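Local coordinates for protein catechol 1,2 dioxygenase (Acinetobacter radioresistens, PDB 2XSU) that probably catalyses the iron(III)-dependent intradiol cleavage of catechol by dioxygen to cis,cis-muconate, the first step of catechol breakdown in the beta-ketoadipate pathway, at residues T136-G141 / K190-T195; A264-V269 / K285-N290; A154-W159 / I183-N188. The protein carries 1 engineered substitution. All blocks are in the same frame, centred on the assembly; numbering follows the deposited sequence.

All three contacts pair antiparallel strands of the mixed beta sheet that forms the dioxygenase core. Contact 3 (154-159 with 183-188) is nested along the chain inside the loop closed by contact 1 (136-141 with 190-195), and contact 2 (264-269 with 285-290) follows both. Contacts 1 and 2, about 9 Å apart between centres, touch through side chains of the neighbouring strands 136-145 and 284-293. Contact 3 lies about 11 Å from contact 1 between centres, where Ile183 packs on Tyr191 and Ala193. Contacts 2 and 3, about 18 Å apart between centres, do not touch, so contact 1 bridges them. Strand 221-231 of the same sheet carries the iron ligands His225 and His227.

Contact 1: T136-G141 / K190-T195; sequences TLIIEG and KYVALT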
ATOM      1  N   THR A 136      -4.791  14.994 -37.144  1.00 13.79           N
ATOM      2  CA  THR A 136      -5.981  14.154 -37.199  1.00 14.28           C
ATOM      3  C   THR A 136      -5.570  12.700 -37.495  1.00 12.83           C
ATOM      4  O   THR A 136      -4.640  12.436 -38.268  1.00 12.85           O
ATOM      5  CB  THR A 136      -6.911  14.649 -38.325  1.00 14.32           C
ATOM      6  OG1 THR A 136      -7.405  15.942 -37.979  1.00 17.15           O
ATOM      7  CG2 THR A 136      -8.082  13.732 -38.493  1.00 15.81           C
ATOM      8  N   LEU A 137      -6.229  11.753 -36.818  1.00 12.16           N
ATOM      9  CA  LEU A 137      -6.009  10.317 -37.029  1.00 12.29           C
ATOM     10  C   LEU A 137      -7.342   9.634 -37.271  1.00 13.09           C
ATOM     11  O   LEU A 137      -8.279   9.838 -36.500  1.00 14.02           O
ATOM     12  CB  LEU A 137      -5.359   9.689 -35.777  1.00 11.89           C
ATOM     13  CG  LEU A 137      -5.286   8.163 -35.735  1.00 11.66           C
ATOM     14  CD1 LEU A 137      -4.394   7.590 -36.841  1.00 14.15           C
ATOM     15  CD2 LEU A 137      -4.753   7.735 -34.358  1.00 13.32           C
ATOM     16  N   ILE A 138      -7.414   8.833 -38.333  1.00 12.13           N
ATOM     17  CA  ILE A 138      -8.514   7.884 -38.520  1.00 12.69           C
ATOM     18  C   ILE A 138      -7.997   6.483 -38.216  1.00 11.71           C
ATOM     19  O   ILE A 138      -6.942   6.049 -38.758  1.00 11.69           O
ATOM     20  CB  ILE A 138      -9.055   7.925 -39.959  1.00 12.81           C
ATOM     21  CG1 ILE A 138      -9.795   9.254 -40.166  1.00 15.16           C
ATOM     22  CG2 ILE A 138      -9.942   6.684 -40.229  1.00 13.74           C
ATOM     23  CD1 ILE A 138     -10.259   9.550 -41.605  1.00 19.37           C
ATOM     24  N   ILE A 139      -8.719   5.784 -37.340  1.00 11.74           N
ATOM     25  CA  ILE A 139      -8.452   4.385 -37.049  1.00 11.85           C
ATOM     26  C   ILE A 139      -9.601   3.586 -37.581  1.00 12.65           C
ATOM     27  O   ILE A 139     -10.770   3.934 -37.336  1.00 12.93           O
ATOM     28  CB  ILE A 139      -8.411   4.092 -35.519  1.00 11.54           C
ATOM     29  CG1 ILE A 139      -7.470   5.071 -34.824  1.00 11.91           C
ATOM     30  CG2 ILE A 139      -8.029   2.652 -35.262  1.00 12.78           C
ATOM     31  CD1 ILE A 139      -7.578   5.016 -33.288  1.00 11.21           C
ATOM     32  N   GLU A 140      -9.312   2.516 -38.308  1.00 12.72           N
ATOM     33  CA  GLU A 140     -10.387   1.610 -38.709  1.00 14.93           C
ATOM     34  C   GLU A 140      -9.981   0.163 -38.761  1.00 13.97           C
ATOM     35  O   GLU A 140      -8.782  -0.158 -38.832  1.00 14.13           O
ATOM     36  CB  GLU A 140     -11.096   2.043 -39.982  1.00 16.87           C
ATOM     37  CG  GLU A 140     -10.332   1.934 -41.245  1.00 20.08           C
ATOM     38  CD  GLU A 140     -11.028   2.715 -42.390  1.00 23.55           C
ATOM     39  OE1 GLU A 140     -10.342   3.157 -43.303  1.00 22.01           O
ATOM     40  OE2 GLU A 140     -12.259   2.899 -42.371  1.00 29.66           O
ATOM     41  N   GLY A 141     -10.977  -0.701 -38.630  1.00 13.55           N
ATOM     42  CA  GLY A 141     -10.720  -2.125 -38.613  1.00 14.28           C
ATOM     43  C   GLY A 141     -11.985  -2.930 -38.746  1.00 15.74           C
ATOM     44  O   GLY A 141     -13.088  -2.396 -38.632  1.00 14.59           O
ATOM     45  N   LYS A 190     -17.335  -3.685 -39.255  1.00 16.73           N
ATOM     46  CA  LYS A 190     -16.413  -2.543 -39.264  1.00 16.63           C
ATOM     47  C   LYS A 190     -16.641  -1.545 -38.148  1.00 15.33           C
ATOM     48  O   LYS A 190     -17.778  -1.298 -37.724  1.00 14.34           O
ATOM     49  CB  LYS A 190     -16.501  -1.796 -40.602  1.00 17.84           C
ATOM     50  CG  LYS A 190     -15.877  -2.501 -41.819  1.00 20.24           C
ATOM     51  CD  LYS A 190     -14.318  -2.356 -41.882  1.00 26.86           C
ATOM     52  CE  LYS A 190     -13.770  -0.929 -41.607  1.00 29.96           C
ATOM     53  NZ  LYS A 190     -14.140   0.083 -42.656  1.00 33.25           N
ATOM     54  N   TYR A 191     -15.535  -0.981 -37.630  1.00 13.91           N
ATOM     55  CA  TYR A 191     -15.559   0.228 -36.831  1.00 12.73           C
ATOM     56  C   TYR A 191     -14.647   1.299 -37.456  1.00 12.53           C
ATOM     57  O   TYR A 191     -13.637   0.988 -38.088  1.00 12.51           O
ATOM     58  CB  TYR A 191     -15.169  -0.050 -35.354  1.00 12.28           C
ATOM     59  CG  TYR A 191     -13.665  -0.252 -35.177  1.00 12.26           C
ATOM     60  CD1 TYR A 191     -12.862   0.819 -34.765  1.00 10.78           C
ATOM     61  CD2 TYR A 191     -13.071  -1.477 -35.448  1.00 13.27           C
ATOM     62  CE1 TYR A 191     -11.439   0.664 -34.643  1.00 11.90           C
ATOM     63  CE2 TYR A 191     -11.666  -1.663 -35.308  1.00 11.20           C
ATOM     64  CZ  TYR A 191     -10.881  -0.585 -34.901  1.00 11.30           C
ATOM     65  OH  TYR A 191      -9.518  -0.745 -34.780  1.00 11.50           O
ATOM     66  N   VAL A 192     -15.003   2.561 -37.253  1.00 12.27           N
ATOM     67  CA  VAL A 192     -14.175   3.686 -37.662  1.00 12.67           C
ATOM     68  C   VAL A 192     -14.190   4.708 -36.539  1.00 12.08           C
ATOM     69  O   VAL A 192     -15.256   5.122 -36.055  1.00 12.46           O
ATOM     70  CB  VAL A 192     -14.727   4.377 -38.957  1.00 13.06           C
ATOM     71  CG1 VAL A 192     -13.871   5.584 -39.356  1.00 13.28           C
ATOM     72  CG2 VAL A 192     -14.847   3.387 -40.094  1.00 15.44           C
ATOM     73  N   ALA A 193     -12.990   5.100 -36.111  1.00 11.13           N
ATOM     74  CA  ALA A 193     -12.830   6.184 -35.189  1.00 11.90           C
ATOM     75  C   ALA A 193     -12.095   7.355 -35.839  1.00 12.45           C
ATOM     76  O   ALA A 193     -10.991   7.208 -36.360  1.00 12.96           O
ATOM     77  CB  ALA A 193     -12.068   5.717 -33.931  1.00 11.94           C
ATOM     78  N   LEU A 194     -12.711   8.525 -35.771  1.00 11.82           N
ATOM     79  CA  LEU A 194     -12.061   9.787 -36.153  1.00 12.36           C
ATOM     80  C   LEU A 194     -11.570  10.478 -34.883  1.00 11.71           C
ATOM     81  O   LEU A 194     -12.335  10.800 -33.967  1.00 12.30           O
ATOM     82  CB  LEU A 194     -13.040  10.683 -36.959  1.00 12.22           C
ATOM     83  CG  LEU A 194     -12.556  12.114 -37.279  1.00 13.84           C
ATOM     84  CD1 LEU A 194     -11.277  12.136 -38.123  1.00 15.27           C
ATOM     85  CD2 LEU A 194     -13.697  12.918 -37.964  1.00 14.22           C
ATOM     86  N   THR A 195     -10.254  10.680 -34.798  1.00 11.29           N
ATOM     87  CA  THR A 195      -9.671  11.164 -33.546  1.00 10.51           C
ATOM     88  C   THR A 195      -8.413  12.002 -33.812  1.00 11.02           C
ATOM     89  O   THR A 195      -8.280  12.596 -34.904  1.00 12.44           O
ATOM     90  CB  THR A 195      -9.417   9.950 -32.581  1.00 11.55           C
ATOM     91  OG1 THR A 195      -9.093  10.417 -31.279  1.00 12.17           O
ATOM     92  CG2 THR A 195      -8.347   8.988 -33.111  1.00 13.95           C
TER
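The Tyr191 ring lies with one face under the backbone of Glu140 and Gly141: Gly141 N sits 3.5 Å above the ring plane, offset toward the rim, and Tyr191 CE2 is 3.5 Å from Gly141 CA. Glycine suits this place because, with no side chain, its backbone can lie directly on the ring. Ile139 CG2 meets the ring obliquely, 3.7 Å from Tyr191 OH. With chi1 at 76°, CG stands between the backbone N and the carbonyl carbon, which swings the ring across to the neighbouring strand; its hydroxyl is hydrogen-bonded to Phe289 O and Tyr228 OH. The two strands form an antiparallel ladder in the intradiol dioxygenase core, strand 284-293 flanking 136-141 on its other edge. Three hydrogen-bonded pairs, Leu137-Thr195, Ile139-Ala193 and Gly141-Tyr191, close it; Thr195 N approaches Leu137 O almost end-on at 2.7 Å. Small Ala193 is paired with branched Ile139, their CB atoms on the same face, and Thr195 CG2 lies 4.0 Å from Leu137 CD2, while Thr195 OG1 turns to His160 NE2. On the sheet face that carries Ile138, Glu140, Val192 and Leu194, Leu194 CD1 reaches Thr136 CG2 at 3.6 Å. The bent Lys190 chain folds over Gly141 O to bring NZ 3.4 Å from Glu140 OE2, a long, weak salt bridge, whereas Glu140 OE1 is held by His286 NE2 and Arg278.

Contact 2: A264-V269 / K285-N290; sequences ATATDV and KHITFN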
ATOM      1  N   ALA A 264       1.363  -0.860 -35.002  1.00 12.67           N
ATOM      2  CA  ALA A 264       0.733  -0.338 -36.197  1.00 13.14           C
ATOM      3  C   ALA A 264       1.555   0.793 -36.808  1.00 13.36           C
ATOM      4  O   ALA A 264       2.224   1.558 -36.109  1.00 14.12           O
ATOM      5  CB  ALA A 264      -0.683   0.169 -35.858  1.00 15.10           C
ATOM      6  N   THR A 265       1.500   0.889 -38.133  1.00 13.82           N
ATOM      7  CA  THR A 265       2.142   1.978 -38.868  1.00 14.68           C
ATOM      8  C   THR A 265       1.099   3.032 -39.234  1.00 15.08           C
ATOM      9  O   THR A 265       0.042   2.708 -39.813  1.00 16.24           O
ATOM     10  CB  THR A 265       2.823   1.416 -40.136  1.00 15.25           C
ATOM     11  OG1 THR A 265       3.851   0.492 -39.742  1.00 16.12           O
ATOM     12  CG2 THR A 265       3.461   2.529 -40.947  1.00 15.22           C
ATOM     13  N   ALA A 266       1.378   4.276 -38.882  1.00 15.00           N
ATOM     14  CA  ALA A 266       0.481   5.403 -39.220  1.00 16.80           C
ATOM     15  C   ALA A 266       0.841   5.837 -40.629  1.00 17.90           C
ATOM     16  O   ALA A 266       1.962   6.314 -40.869  1.00 18.12           O
ATOM     17  CB  ALA A 266       0.687   6.533 -38.246  1.00 18.37           C
ATOM     18  N   THR A 267      -0.085   5.667 -41.562  1.00 17.63           N
ATOM     19  CA  THR A 267       0.143   6.111 -42.921  1.00 19.27           C
ATOM     20  C   THR A 267      -0.306   7.565 -43.093  1.00 19.32           C
ATOM     21  O   THR A 267      -1.162   8.063 -42.346  1.00 19.32           O
ATOM     22  CB  THR A 267      -0.532   5.182 -43.909  1.00 19.87           C
ATOM     23  OG1 THR A 267      -1.946   5.344 -43.822  1.00 20.62           O
ATOM     24  CG2 THR A 267      -0.180   3.729 -43.603  1.00 21.73           C
ATOM     25  N   ASP A 268       0.302   8.274 -44.056  1.00 19.33           N
ATOM     26  CA  ASP A 268      -0.024   9.682 -44.285  1.00 20.64           C
ATOM     27  C   ASP A 268      -0.935   9.767 -45.497  1.00 21.74           C
ATOM     28  O   ASP A 268      -0.642   9.160 -46.531  1.00 23.22           O
ATOM     29  CB  ASP A 268       1.247  10.496 -44.554  1.00 22.05           C
ATOM     30  CG  ASP A 268       1.931  10.964 -43.276  1.00 22.55           C
ATOM     31  OD1 ASP A 268       1.455  11.956 -42.668  1.00 28.91           O
ATOM     32  OD2 ASP A 268       2.984  10.382 -42.918  1.00 30.99           O
ATOM     33  N   VAL A 269      -2.043  10.479 -45.356  1.00 21.27           N
ATOM     34  CA  VAL A 269      -2.978  10.680 -46.471  1.00 22.67           C
ATOM     35  C   VAL A 269      -2.953  12.153 -46.829  1.00 23.53           C
ATOM     36  O   VAL A 269      -3.405  12.984 -46.074  1.00 22.37           O
ATOM     37  CB  VAL A 269      -4.411  10.182 -46.140  1.00 22.18           C
ATOM     38  CG1 VAL A 269      -5.327  10.328 -47.381  1.00 21.97           C
ATOM     39  CG2 VAL A 269      -4.397   8.721 -45.683  1.00 22.74           C
ATOM     40  N   LYS A 285      -3.496  11.225 -40.661  1.00 16.30           N
ATOM     41  CA  LYS A 285      -2.856   9.944 -40.479  1.00 15.26           C
ATOM     42  C   LYS A 285      -3.915   8.884 -40.443  1.00 14.24           C
ATOM     43  O   LYS A 285      -5.044   9.151 -39.976  1.00 13.21           O
ATOM     44  CB  LYS A 285      -2.070   9.932 -39.163  1.00 15.55           C
ATOM     45  CG  LYS A 285      -0.982  11.009 -39.081  1.00 17.99           C
ATOM     46  CD  LYS A 285       0.283  10.596 -39.775  1.00 22.56           C
ATOM     47  CE  LYS A 285       1.415  11.487 -39.317  1.00 24.20           C
ATOM     48  NZ  LYS A 285       1.304  12.855 -39.908  1.00 27.49           N
ATOM     49  N   HIS A 286      -3.557   7.708 -40.934  1.00 13.27           N
ATOM     50  CA  HIS A 286      -4.471   6.573 -40.974  1.00 13.28           C
ATOM     51  C   HIS A 286      -3.863   5.285 -40.418  1.00 13.56           C
ATOM     52  O   HIS A 286      -2.773   4.868 -40.824  1.00 13.41           O
ATOM     53  CB  HIS A 286      -4.963   6.336 -42.410  1.00 13.70           C
ATOM     54  CG  HIS A 286      -6.002   5.270 -42.513  1.00 14.15           C
ATOM     55  ND1 HIS A 286      -5.693   3.929 -42.534  1.00 16.54           N
ATOM     56  CD2 HIS A 286      -7.354   5.350 -42.599  1.00 15.97           C
ATOM     57  CE1 HIS A 286      -6.809   3.223 -42.630  1.00 18.00           C
ATOM     58  NE2 HIS A 286      -7.829   4.064 -42.693  1.00 16.25           N
ATOM     59  N   ILE A 287      -4.588   4.636 -39.502  1.00 12.33           N
ATOM     60  CA  ILE A 287      -4.159   3.349 -38.945  1.00 12.73           C
ATOM     61  C   ILE A 287      -5.239   2.309 -39.157  1.00 12.66           C
ATOM     62  O   ILE A 287      -6.431   2.575 -38.904  1.00 12.98           O
ATOM     63  CB  ILE A 287      -3.811   3.489 -37.444  1.00 11.65           C
ATOM     64  CG1 ILE A 287      -2.492   4.258 -37.325  1.00 13.62           C
ATOM     65  CG2 ILE A 287      -3.747   2.101 -36.761  1.00 12.49           C
ATOM     66  CD1 ILE A 287      -2.103   4.628 -35.919  1.00 14.18           C
ATOM     67  N   THR A 288      -4.829   1.142 -39.671  1.00 12.43           N
ATOM     68  CA  THR A 288      -5.677  -0.034 -39.721  1.00 13.52           C
ATOM     69  C   THR A 288      -5.347  -0.925 -38.537  1.00 13.33           C
ATOM     70  O   THR A 288      -4.177  -1.310 -38.340  1.00 14.95           O
ATOM     71  CB  THR A 288      -5.486  -0.839 -41.052  1.00 13.88           C
ATOM     72  OG1 THR A 288      -5.802   0.011 -42.166  1.00 16.56           O
ATOM     73  CG2 THR A 288      -6.392  -2.092 -41.101  1.00 16.44           C
ATOM     74  N   PHE A 289      -6.366  -1.243 -37.745  1.00 12.54           N
ATOM     75  CA  PHE A 289      -6.211  -2.214 -36.684  1.00 12.31           C
ATOM     76  C   PHE A 289      -7.413  -3.181 -36.670  1.00 12.71           C
ATOM     77  O   PHE A 289      -8.494  -2.871 -36.121  1.00 12.23           O
ATOM     78  CB  PHE A 289      -6.022  -1.492 -35.342  1.00 12.04           C
ATOM     79  CG  PHE A 289      -5.680  -2.421 -34.192  1.00 12.65           C
ATOM     80  CD1 PHE A 289      -4.438  -3.054 -34.142  1.00 13.92           C
ATOM     81  CD2 PHE A 289      -6.599  -2.628 -33.149  1.00 12.70           C
ATOM     82  CE1 PHE A 289      -4.111  -3.909 -33.061  1.00 14.11           C
ATOM     83  CE2 PHE A 289      -6.290  -3.488 -32.078  1.00 13.32           C
ATOM     84  CZ  PHE A 289      -5.043  -4.125 -32.042  1.00 12.62           C
ATOM     85  N   ASN A 290      -7.219  -4.335 -37.306  1.00 13.45           N
ATOM     86  CA  ASN A 290      -8.207  -5.410 -37.296  1.00 14.45           C
ATOM     87  C   ASN A 290      -8.087  -6.217 -36.024  1.00 14.79           C
ATOM     88  O   ASN A 290      -6.996  -6.303 -35.405  1.00 16.09           O
ATOM     89  CB  ASN A 290      -8.047  -6.306 -38.535  1.00 14.14           C
ATOM     90  CG  ASN A 290      -8.158  -5.527 -39.810  1.00 16.85           C
ATOM     91  OD1 ASN A 290      -9.065  -4.690 -39.966  1.00 15.70           O
ATOM     92  ND2 ASN A 290      -7.220  -5.753 -40.726  1.00 18.74           N
TER
HETATM   93  O   HOH W   1      -2.004   1.102 -40.625  1.00 14.45           O
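Antiparallel beta bridges join strands 263-269 and 284-293 of the dioxygenase core sheet: Thr267-His286 is the hydrogen-bonded pair, Asp268-Lys285 the non-hydrogen-bonded one. The N-to-C directions of the short segments 267-269 and 285-288 make an angle of 134°, and the pairing spans these two residue pairs. His286 N donates to Thr267 O, while His286 O takes two donors from one residue: Thr267 N at 2.9 Å and Thr267 OG1 at 3.1 Å, reaching the oxygen from opposite faces of its plane. Thr267 chi1 of 70° places OG1 between the backbone N and the carbonyl carbon, where it can reach across to that oxygen, a task suited to a short hydroxyl side chain. The imidazole of His286 extends past the bridge to Glu140. Beyond the bridge the strands part, and a water spans the gap, donating to Thr265 O and accepting from Thr288 N. Apolar contact continues around Ile287, where small Ala264 CB touches Ile287 CG2 at 3.7 Å and Ala266 CB meets Ile287 CG1 at 4.0 Å; Phe242 and Leu137 also pack on Ile287. At the other end Lys285, also paired with Asp135, lies alongside Asp268, its NZ 2.9 Å from Asp268 OD1 on the syn side, 23° out of the carboxylate plane.

Contact 3: A154-W159 / I183-N188; sequences AKVEVW and ILTDVN
Thr185 turns OG1 into the position between its backbone N and carbonyl carbon (chi1 56°), which aims the hydroxyl at Ala154 N and sends CG2, anti to the carbonyl carbon, toward Val156. OG1 accepts from Ala154 N at 3.0 Å, a bent bond with an angle of 135° at the hydrogen, and is also hydrogen-bonded to Ile151 O. The methyl lies 3.9 Å from Val156 CG2, the two side chains crossing at about a right angle. Threonine suits the place because one branch is polar and the other apolar. Ala154, whose CB is 3.5 Å from Thr185 OG1, is small enough to sit close beside that hydroxyl.

Backbone bonds complete an antiparallel pairing of strands 155-159 and 180-184 in the dioxygenase core sheet. Thr185 N donates to Ala154 O at 2.9 Å, and Val156 and Ile183 exchange two N-to-O bonds. Between them Lys155 and Leu184 form the non-hydrogen-bonded pair. Leu184 CD2 packs 3.9 Å from Lys155 CA and also touches CG of the extended lysine chain, so the aliphatic part of a partly exposed lysine makes the apolar contact.

On the buried face, beta-branched Val156 and Ile183 suit the extended backbone; Val143 of strand 136-145 touches Val156 and Thr185, and Tyr228 also packs on Val156. Trp159, farther along 154-159, stacks on the ring of the iron ligand His227. After the pairing ends, Asp186 OD1 accepts from Asn188 N in an Asx turn and from Lys190 N, just before strand 190-196 begins. The Thr185 hydroxyl accepts from Ala154 N and, since Ile151 O can only accept, must donate there, so both its hydrogen-bonding roles are used where the strand pairing ends.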
ATOM      1  N   ALA A 154     -20.188  -6.262 -32.230  1.00 17.45           N
ATOM      2  CA  ALA A 154     -19.091  -6.331 -31.268  1.00 16.27           C
ATOM      3  C   ALA A 154     -18.868  -4.951 -30.658  1.00 16.48           C
ATOM      4  O   ALA A 154     -18.952  -3.935 -31.362  1.00 16.99           O
ATOM      5  CB  ALA A 154     -17.828  -6.832 -31.942  1.00 15.19           C
ATOM      6  N   LYS A 155     -18.601  -4.921 -29.356  1.00 15.20           N
ATOM      7  CA  LYS A 155     -18.399  -3.678 -28.614  1.00 15.32           C
ATOM      8  C   LYS A 155     -16.908  -3.318 -28.602  1.00 14.98           C
ATOM      9  O   LYS A 155     -16.122  -3.999 -27.941  1.00 16.47           O
ATOM     10  CB  LYS A 155     -18.908  -3.894 -27.198  1.00 15.58           C
ATOM     11  CG  LYS A 155     -19.045  -2.674 -26.376  1.00 18.84           C
ATOM     12  CD  LYS A 155     -19.821  -3.000 -25.106  1.00 22.80           C
ATOM     13  CE  LYS A 155     -19.790  -1.846 -24.123  1.00 27.31           C
ATOM     14  NZ  LYS A 155     -20.687  -2.068 -22.940  1.00 33.29           N
ATOM     15  N   VAL A 156     -16.531  -2.265 -29.332  1.00 13.16           N
ATOM     16  CA  VAL A 156     -15.123  -1.833 -29.430  1.00 12.69           C
ATOM     17  C   VAL A 156     -14.975  -0.600 -28.555  1.00 12.48           C
ATOM     18  O   VAL A 156     -15.493   0.480 -28.891  1.00 12.74           O
ATOM     19  CB  VAL A 156     -14.721  -1.534 -30.890  1.00 12.42           C
ATOM     20  CG1 VAL A 156     -13.237  -1.059 -30.952  1.00 13.96           C
ATOM     21  CG2 VAL A 156     -14.931  -2.789 -31.755  1.00 12.57           C
ATOM     22  N   GLU A 157     -14.296  -0.744 -27.408  1.00 11.48           N
ATOM     23  CA  GLU A 157     -14.115   0.369 -26.495  1.00 10.62           C
ATOM     24  C   GLU A 157     -12.713   0.882 -26.632  1.00 11.03           C
ATOM     25  O   GLU A 157     -11.778   0.099 -26.498  1.00 11.47           O
ATOM     26  CB  GLU A 157     -14.360  -0.073 -25.047  1.00 10.97           C
ATOM     27  CG  GLU A 157     -15.759  -0.617 -24.821  1.00 12.62           C
ATOM     28  CD  GLU A 157     -15.991  -0.919 -23.361  1.00 13.33           C
ATOM     29  OE1 GLU A 157     -16.016   0.036 -22.555  1.00 13.43           O
ATOM     30  OE2 GLU A 157     -16.181  -2.131 -23.036  1.00 17.23           O
ATOM     31  N   VAL A 158     -12.572   2.181 -26.925  1.00 10.22           N
ATOM     32  CA  VAL A 158     -11.238   2.795 -27.135  1.00 10.63           C
ATOM     33  C   VAL A 158     -11.037   3.996 -26.224  1.00 10.94           C
ATOM     34  O   VAL A 158     -11.978   4.773 -25.950  1.00 10.87           O
ATOM     35  CB  VAL A 158     -10.999   3.173 -28.634  1.00 10.84           C
ATOM     36  CG1 VAL A 158     -10.718   1.925 -29.457  1.00 12.99           C
ATOM     37  CG2 VAL A 158     -12.215   3.872 -29.200  1.00 13.59           C
ATOM     38  N   TRP A 159      -9.820   4.125 -25.702  1.00  9.24           N
ATOM     39  CA  TRP A 159      -9.431   5.332 -24.984  1.00  9.58           C
ATOM     40  C   TRP A 159      -7.957   5.621 -25.205  1.00  8.93           C
ATOM     41  O   TRP A 159      -7.149   4.698 -25.354  1.00  8.35           O
ATOM     42  CB  TRP A 159      -9.824   5.263 -23.476  1.00  9.54           C
ATOM     43  CG  TRP A 159      -9.092   4.212 -22.576  1.00  8.55           C
ATOM     44  CD1 TRP A 159      -8.133   4.477 -21.639  1.00 10.64           C
ATOM     45  CD2 TRP A 159      -9.337   2.787 -22.517  1.00  9.02           C
ATOM     46  NE1 TRP A 159      -7.741   3.295 -21.017  1.00 10.02           N
ATOM     47  CE2 TRP A 159      -8.466   2.251 -21.530  1.00  9.05           C
ATOM     48  CE3 TRP A 159     -10.185   1.916 -23.220  1.00 10.44           C
ATOM     49  CZ2 TRP A 159      -8.413   0.864 -21.236  1.00  8.68           C
ATOM     50  CZ3 TRP A 159     -10.149   0.539 -22.936  1.00 10.57           C
ATOM     51  CH2 TRP A 159      -9.255   0.024 -21.933  1.00 10.36           C
ATOM     52  N   ILE A 183     -17.771   1.921 -29.695  1.00 12.54           N
ATOM     53  CA  ILE A 183     -18.263   1.795 -31.085  1.00 13.54           C
ATOM     54  C   ILE A 183     -18.754   0.358 -31.300  1.00 14.76           C
ATOM     55  O   ILE A 183     -18.009  -0.599 -31.109  1.00 15.22           O
ATOM     56  CB  ILE A 183     -17.176   2.110 -32.152  1.00 13.56           C
ATOM     57  CG1 ILE A 183     -16.509   3.453 -31.902  1.00 15.64           C
ATOM     58  CG2 ILE A 183     -17.804   2.109 -33.566  1.00 14.48           C
ATOM     59  CD1 ILE A 183     -15.234   3.681 -32.751  1.00 12.83           C
ATOM     60  N   LEU A 184     -20.012   0.192 -31.727  1.00 15.08           N
ATOM     61  CA  LEU A 184     -20.493  -1.161 -32.031  1.00 15.26           C
ATOM     62  C   LEU A 184     -20.230  -1.450 -33.491  1.00 15.09           C
ATOM     63  O   LEU A 184     -20.551  -0.633 -34.350  1.00 15.78           O
ATOM     64  CB  LEU A 184     -22.008  -1.312 -31.728  1.00 14.99           C
ATOM     65  CG  LEU A 184     -22.460  -0.931 -30.319  1.00 17.07           C
ATOM     66  CD1 LEU A 184     -24.021  -0.948 -30.200  1.00 18.86           C
ATOM     67  CD2 LEU A 184     -21.808  -1.846 -29.283  1.00 19.38           C
ATOM     68  N   THR A 185     -19.631  -2.605 -33.793  1.00 14.82           N
ATOM     69  CA  THR A 185     -19.298  -2.894 -35.197  1.00 15.06           C
ATOM     70  C   THR A 185     -20.589  -2.981 -36.035  1.00 15.79           C
ATOM     71  O   THR A 185     -21.643  -3.425 -35.539  1.00 16.37           O
ATOM     72  CB  THR A 185     -18.475  -4.168 -35.400  1.00 15.15           C
ATOM     73  OG1 THR A 185     -19.171  -5.268 -34.817  1.00 15.70           O
ATOM     74  CG2 THR A 185     -17.073  -4.031 -34.708  1.00 15.63           C
ATOM     75  N   ASP A 186     -20.492  -2.528 -37.278  1.00 16.96           N
ATOM     76  CA  ASP A 186     -21.667  -2.452 -38.150  1.00 18.19           C
ATOM     77  C   ASP A 186     -21.915  -3.795 -38.846  1.00 19.76           C
ATOM     78  O   ASP A 186     -21.291  -4.814 -38.523  1.00 18.45           O
ATOM     79  CB  ASP A 186     -21.507  -1.296 -39.154  1.00 18.42           C
ATOM     80  CG  ASP A 186     -20.340  -1.492 -40.131  1.00 16.35           C
ATOM     81  OD1 ASP A 186     -19.912  -2.631 -40.414  1.00 17.19           O
ATOM     82  OD2 ASP A 186     -19.865  -0.465 -40.666  1.00 19.80           O
ATOM     83  N   VAL A 187     -22.841  -3.789 -39.809  1.00 20.85           N
ATOM     84  CA  VAL A 187     -23.202  -5.000 -40.545  1.00 22.05           C
ATOM     85  C   VAL A 187     -22.037  -5.673 -41.308  1.00 22.38           C
ATOM     86  O   VAL A 187     -22.100  -6.867 -41.623  1.00 23.70           O
ATOM     87  CB  VAL A 187     -24.416  -4.723 -41.502  1.00 22.03           C
ATOM     88  CG1 VAL A 187     -24.009  -3.850 -42.656  1.00 22.72           C
ATOM     89  CG2 VAL A 187     -24.994  -6.047 -41.994  1.00 24.18           C
ATOM     90  N   ASN A 188     -20.973  -4.914 -41.575  1.00 21.87           N
ATOM     91  CA  ASN A 188     -19.784  -5.447 -42.242  1.00 21.57           C
ATOM     92  C   ASN A 188     -18.639  -5.777 -41.261  1.00 20.67           C
ATOM     93  O   ASN A 188     -17.524  -6.105 -41.694  1.00 21.05           O
ATOM     94  CB  ASN A 188     -19.313  -4.487 -43.352  1.00 22.48           C
ATOM     95  CG  ASN A 188     -20.429  -4.184 -44.386  1.00 24.17           C
ATOM     96  OD1 ASN A 188     -20.711  -3.024 -44.692  1.00 28.90           O
ATOM     97  ND2 ASN A 188     -21.070  -5.222 -44.878  1.00 26.29           N
TER